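Local coordinates for phosphate binding protein (Planctomyces limnophilus, PDB 4JWO) that probably binds phosphate outside the cytoplasmic membrane and takes part in phosphate transport across that membrane, as a member of the PstS family, at residues 202-205 / 211-214. Sequence-based numbering, arbitrary orientation.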
ATOM      1  N   TYR A 202      -4.360  -4.133  -2.154  1.00 16.44           N
ATOM      2  CA  TYR A 202      -4.420  -2.741  -2.611  1.00 13.82           C
ATOM      3  C   TYR A 202      -5.053  -2.651  -4.002  1.00 14.87           C
ATOM      4  O   TYR A 202      -6.028  -1.919  -4.206  1.00 16.96           O
ATOM      5  CB  TYR A 202      -3.002  -2.137  -2.592  1.00 13.47           C
ATOM      6  CG  TYR A 202      -2.883  -0.673  -2.985  1.00 14.10           C
ATOM      7  CD1 TYR A 202      -4.009   0.122  -3.202  1.00 16.10           C
ATOM      8  CD2 TYR A 202      -1.630  -0.089  -3.141  1.00 18.03           C
ATOM      9  CE1 TYR A 202      -3.887   1.461  -3.571  1.00 18.74           C
ATOM     10  CE2 TYR A 202      -1.500   1.243  -3.507  1.00 16.45           C
ATOM     11  CZ  TYR A 202      -2.625   2.011  -3.715  1.00 16.47           C
ATOM     12  OH  TYR A 202      -2.512   3.340  -4.077  1.00 16.84           O
ATOM     13  N   PHE A 203      -4.507  -3.401  -4.953  1.00 13.80           N
ATOM     14  CA  PHE A 203      -4.994  -3.336  -6.329  1.00 15.10           C
ATOM     15  C   PHE A 203      -6.472  -3.661  -6.406  1.00 13.79           C
ATOM     16  O   PHE A 203      -7.257  -2.922  -7.002  1.00 15.67           O
ATOM     17  CB  PHE A 203      -4.203  -4.304  -7.202  1.00 15.42           C
ATOM     18  CG  PHE A 203      -4.538  -4.204  -8.658  1.00 13.32           C
ATOM     19  CD1 PHE A 203      -3.979  -3.193  -9.437  1.00 14.67           C
ATOM     20  CD2 PHE A 203      -5.409  -5.104  -9.241  1.00 16.14           C
ATOM     21  CE1 PHE A 203      -4.286  -3.089 -10.790  1.00 16.98           C
ATOM     22  CE2 PHE A 203      -5.724  -5.005 -10.587  1.00 17.23           C
ATOM     23  CZ  PHE A 203      -5.156  -3.990 -11.360  1.00 15.24           C
ATOM     24  N   THR A 204      -6.876  -4.760  -5.781  1.00 16.56           N
ATOM     25  CA  THR A 204      -8.285  -5.138  -5.844  1.00 17.82           C
ATOM     26  C   THR A 204      -9.188  -4.134  -5.135  1.00 18.39           C
ATOM     27  O   THR A 204     -10.284  -3.853  -5.619  1.00 19.46           O
ATOM     28  CB  THR A 204      -8.539  -6.568  -5.308  1.00 18.14           C
ATOM     29  OG1 THR A 204      -8.185  -6.631  -3.921  1.00 19.47           O
ATOM     30  CG2 THR A 204      -7.741  -7.571  -6.104  1.00 18.31           C
ATOM     31  N   GLU A 205      -8.742  -3.575  -4.012  1.00 18.34           N
ATOM     32  CA  GLU A 205      -9.543  -2.580  -3.295  1.00 19.09           C
ATOM     33  C   GLU A 205      -9.885  -1.391  -4.192  1.00 17.26           C
ATOM     34  O   GLU A 205     -11.044  -0.982  -4.285  1.00 21.44           O
ATOM     35  CB  GLU A 205      -8.797  -2.070  -2.051  1.00 20.18           C
ATOM     36  CG  GLU A 205      -9.491  -0.924  -1.304  1.00 25.79           C
ATOM     37  CD  GLU A 205      -8.620  -0.336  -0.191  1.00 28.00           C
ATOM     38  OE1 GLU A 205      -7.687  -1.029   0.278  1.00 38.02           O
ATOM     39  OE2 GLU A 205      -8.858   0.821   0.206  1.00 38.62           O
ATOM     40  N   ALA A 211     -14.888  -5.090  -1.613  1.00 53.28           N
ATOM     41  CA  ALA A 211     -14.984  -6.547  -1.532  1.00 54.93           C
ATOM     42  C   ALA A 211     -13.608  -7.201  -1.619  1.00 50.50           C
ATOM     43  O   ALA A 211     -13.435  -8.345  -1.200  1.00 49.91           O
ATOM     44  CB  ALA A 211     -15.901  -7.091  -2.616  1.00 56.11           C
ATOM     45  N   LYS A 212     -12.647  -6.468  -2.180  1.00 45.39           N
ATOM     46  CA  LYS A 212     -11.233  -6.848  -2.147  1.00 51.22           C
ATOM     47  C   LYS A 212     -10.979  -8.212  -2.764  1.00 45.94           C
ATOM     48  O   LYS A 212     -10.272  -9.046  -2.194  1.00 41.66           O
ATOM     49  CB  LYS A 212     -10.712  -6.823  -0.712  1.00 58.90           C
ATOM     50  CG  LYS A 212     -10.439  -5.428  -0.191  1.00 59.40           C
ATOM     51  CD  LYS A 212      -8.955  -5.160  -0.177  1.00 52.13           C
ATOM     52  CE  LYS A 212      -8.438  -5.082   1.241  1.00 56.71           C
ATOM     53  NZ  LYS A 212      -8.542  -6.352   2.011  1.00 62.44           N
ATOM     54  N   SER A 213     -11.559  -8.420  -3.940  1.00 31.37           N
ATOM     55  CA  SER A 213     -11.473  -9.685  -4.636  1.00 28.16           C
ATOM     56  C   SER A 213     -11.143  -9.430  -6.092  1.00 25.50           C
ATOM     57  O   SER A 213     -11.218  -8.298  -6.553  1.00 23.55           O
ATOM     58  CB  SER A 213     -12.832 -10.356  -4.579  1.00 31.63           C
ATOM     59  OG  SER A 213     -13.791  -9.489  -5.167  1.00 30.57           O
ATOM     60  N   SER A 214     -10.783 -10.487  -6.815  1.00 21.97           N
ATOM     61  CA  SER A 214     -10.630 -10.416  -8.269  1.00 17.31           C
ATOM     62  C   SER A 214     -10.923 -11.781  -8.876  1.00 17.68           C
ATOM     63  O   SER A 214     -11.062 -12.769  -8.157  1.00 18.04           O
ATOM     64  CB  SER A 214      -9.225  -9.950  -8.667  1.00 22.10           C
ATOM     65  OG  SER A 214      -8.272 -10.996  -8.579  1.00 22.69           O
TER
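One face of the K212–S213 peptide is roofed by T204, whose OG1 stands directly above the carbonyl carbon, 3.4 Å from K212 C, while its CB lies over S213 N. Over the face of the next peptide, the same CB sits above S213 O at 3.4 Å, with CG2 above that oxygen too; S213 O also accepts a hydrogen bond from N208 ND2. The methyl CG2 reaches further along the loop to S214 CB, at 3.8 Å. With chi1 at 63°, the hydroxyl turns back along its own helix to bond F200 O, leaving no hydrogen bond across the contact. Replacing T204 by an alanine is likely to thin the cover over K212 C, take the methyl partner from S214 CB and leave F200 O without that side-chain donor. Earlier in the loop, K212 runs its bent aliphatic chain alongside E205, with CD 3.6 Å from E205 CB. Their charged ends stay apart: E205 OE2 forms a salt bridge with R284, whereas K212 NZ makes weak, long ion pairs with D201 and a sulfate ion. The example illustrates how the loop following a helix folds back against its last turns, here helix 198-208, whose Y202 and F203 pack on strand 134-148 in a periplasmic-binding-protein alpha/beta fold.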